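Local coordinates for lipoprotein (Shewanella oneidensis, PDB 3LHN) that is of unknown function but, as an NlpE-family lipoprotein with a calycin-like barrel, probably resides in the bacterial cell envelope, at residues 49-54 with 84-89. Residues are numbered along the deposited sequence; the frame is centred on the assembly and turned at random.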
loop_
_atom_site.group_PDB
_atom_site.type_symbol
_atom_site.label_atom_id
_atom_site.label_comp_id
_atom_site.label_asym_id
_atom_site.label_seq_id
_atom_site.Cartn_x
_atom_site.Cartn_y
_atom_site.Cartn_z
ATOM N N LEU A 49 -18.417 4.328 -4.185
ATOM C CA LEU A 49 -18.471 3.016 -3.505
ATOM C C LEU A 49 -19.923 2.610 -3.425
ATOM O O LEU A 49 -20.748 3.303 -2.847
ATOM C CB LEU A 49 -17.832 3.129 -2.134
ATOM C CG LEU A 49 -17.901 1.897 -1.254
ATOM C CD1 LEU A 49 -17.347 0.620 -1.969
ATOM C CD2 LEU A 49 -17.106 2.158 0.041
ATOM N N THR A 50 -20.210 1.460 -4.031
ATOM C CA THR A 50 -21.558 0.887 -4.131
ATOM C C THR A 50 -21.604 -0.356 -3.251
ATOM O O THR A 50 -20.844 -1.287 -3.468
ATOM C CB THR A 50 -21.952 0.546 -5.561
ATOM O OG1 THR A 50 -21.855 1.726 -6.352
ATOM C CG2 THR A 50 -23.369 0.049 -5.610
ATOM N N LEU A 51 -22.521 -0.383 -2.296
ATOM C CA LEU A 51 -22.727 -1.505 -1.384
ATOM C C LEU A 51 -24.043 -2.187 -1.702
ATOM O O LEU A 51 -25.069 -1.530 -1.894
ATOM C CB LEU A 51 -22.789 -1.050 0.079
ATOM C CG LEU A 51 -21.635 -0.195 0.595
ATOM C CD1 LEU A 51 -21.882 0.085 2.111
ATOM C CD2 LEU A 51 -20.251 -0.859 0.384
ATOM N N GLN A 52 -24.051 -3.501 -1.773
ATOM C CA GLN A 52 -25.285 -4.282 -1.890
ATOM C C GLN A 52 -25.660 -4.965 -0.590
ATOM O O GLN A 52 -24.795 -5.294 0.227
ATOM C CB GLN A 52 -25.132 -5.366 -2.957
ATOM C CG GLN A 52 -24.639 -4.900 -4.256
ATOM C CD GLN A 52 -25.544 -3.923 -4.972
ATOM O OE1 GLN A 52 -26.784 -3.876 -4.751
ATOM N NE2 GLN A 52 -24.937 -3.173 -5.902
ATOM N N ALA A 53 -26.946 -5.301 -0.448
ATOM C CA ALA A 53 -27.479 -5.949 0.743
ATOM C C ALA A 53 -26.807 -7.272 1.018
ATOM O O ALA A 53 -26.748 -7.712 2.185
ATOM C CB ALA A 53 -29.015 -6.158 0.597
ATOM N N ASP A 54 -26.303 -7.958 -0.028
ATOM C CA ASP A 54 -25.621 -9.248 0.153
ATOM C C ASP A 54 -24.138 -9.149 0.526
ATOM O O ASP A 54 -23.408 -10.136 0.499
ATOM C CB ASP A 54 -25.846 -10.123 -1.078
ATOM C CG ASP A 54 -25.138 -9.610 -2.291
ATOM O OD1 ASP A 54 -24.375 -8.629 -2.214
ATOM O OD2 ASP A 54 -25.359 -10.220 -3.377
ATOM N N SER A 84 -21.476 -2.044 12.769
ATOM C CA SER A 84 -21.240 -0.653 12.591
ATOM C C SER A 84 -20.180 -0.306 11.549
ATOM O O SER A 84 -20.279 0.736 10.874
ATOM C CB SER A 84 -20.762 -0.142 13.965
ATOM O OG SER A 84 -20.418 1.179 13.893
ATOM N N LYS A 85 -19.164 -1.142 11.451
ATOM C CA LYS A 85 -18.026 -0.856 10.610
ATOM C C LYS A 85 -17.857 -1.971 9.620
ATOM O O LYS A 85 -17.987 -3.140 9.973
ATOM C CB LYS A 85 -16.778 -0.697 11.442
ATOM C CG LYS A 85 -16.813 0.479 12.408
ATOM C CD LYS A 85 -15.615 0.520 13.355
ATOM C CE LYS A 85 -15.713 1.708 14.284
ATOM N NZ LYS A 85 -14.562 1.758 15.248
ATOM N N ILE A 86 -17.532 -1.615 8.381
ATOM C CA ILE A 86 -17.284 -2.589 7.334
ATOM C C ILE A 86 -15.815 -2.573 6.899
ATOM O O ILE A 86 -15.152 -1.533 6.922
ATOM C CB ILE A 86 -18.220 -2.371 6.109
ATOM C CG1 ILE A 86 -18.051 -1.006 5.485
ATOM C CG2 ILE A 86 -19.671 -2.619 6.528
ATOM C CD1 ILE A 86 -18.795 -0.852 4.155
ATOM N N THR A 87 -15.326 -3.749 6.534
ATOM C CA THR A 87 -13.978 -3.903 5.988
ATOM C C THR A 87 -14.118 -4.478 4.574
ATOM O O THR A 87 -14.679 -5.565 4.410
ATOM C CB THR A 87 -13.156 -4.861 6.839
ATOM O OG1 THR A 87 -13.072 -4.376 8.210
ATOM C CG2 THR A 87 -11.715 -5.009 6.283
ATOM N N LEU A 88 -13.656 -3.731 3.601
ATOM C CA LEU A 88 -13.664 -4.172 2.192
ATOM C C LEU A 88 -12.533 -5.150 1.953
ATOM O O LEU A 88 -11.602 -5.261 2.770
ATOM C CB LEU A 88 -13.513 -3.005 1.248
ATOM C CG LEU A 88 -14.424 -1.770 1.361
ATOM C CD1 LEU A 88 -14.235 -0.775 0.201
ATOM C CD2 LEU A 88 -15.899 -2.132 1.468
ATOM N N SER A 89 -12.633 -5.926 0.892
ATOM C CA SER A 89 -11.609 -6.917 0.560
ATOM C C SER A 89 -10.211 -6.309 0.334
ATOM O O SER A 89 -9.227 -7.065 0.401
ATOM C CB SER A 89 -12.075 -7.676 -0.687
ATOM O OG SER A 89 -12.166 -6.759 -1.778
#
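Leu51 sends its branched end across the inside of an eight-stranded antiparallel beta-barrel, in keeping with the calycin clan to which the NlpE N-terminal domain belongs, and meets Ile86 on the far strand. Its CD1 lies 3.8 Å from Ile86 CD1, and its CD2 is close to the same methyl, so the end of the isoleucine sits against both branches of the leucine fork. With CG1 of Ile86 between the backbone N and the carbonyl carbon (chi1 60°) and chi2 extended at 171°, CD1 is carried toward Leu51.

Strands 44-51 and 85-88 are not neighbours in the sheet. Two strands, 56-64 and 69-79, separate them in barrel order, and the nearest pair of CA atoms, those of Leu51 and Leu88, are still 10.1 Å apart. The two backbones are therefore bridged by side chains that reach inward from both walls, and the join is wholly apolar. Around it, Phe57 from strand 56-64 touches both Leu49 and Leu51, while Phe77 from strand 69-79 packs on Leu51, Ile86 and Leu88, so side chains of both intervening strands pack against the contact.

The second pair repeats the tip-to-tip arrangement: again one methyl from 85-88, Leu88 CD1, faces the fork of a leucine, Leu49. Leu49 holds CG opposite its backbone N (chi1 175°), which puts CD1 4.0 Å from Leu88 CD1. Leu49 CD2 is 4.1 Å from that same Leu88 CD1.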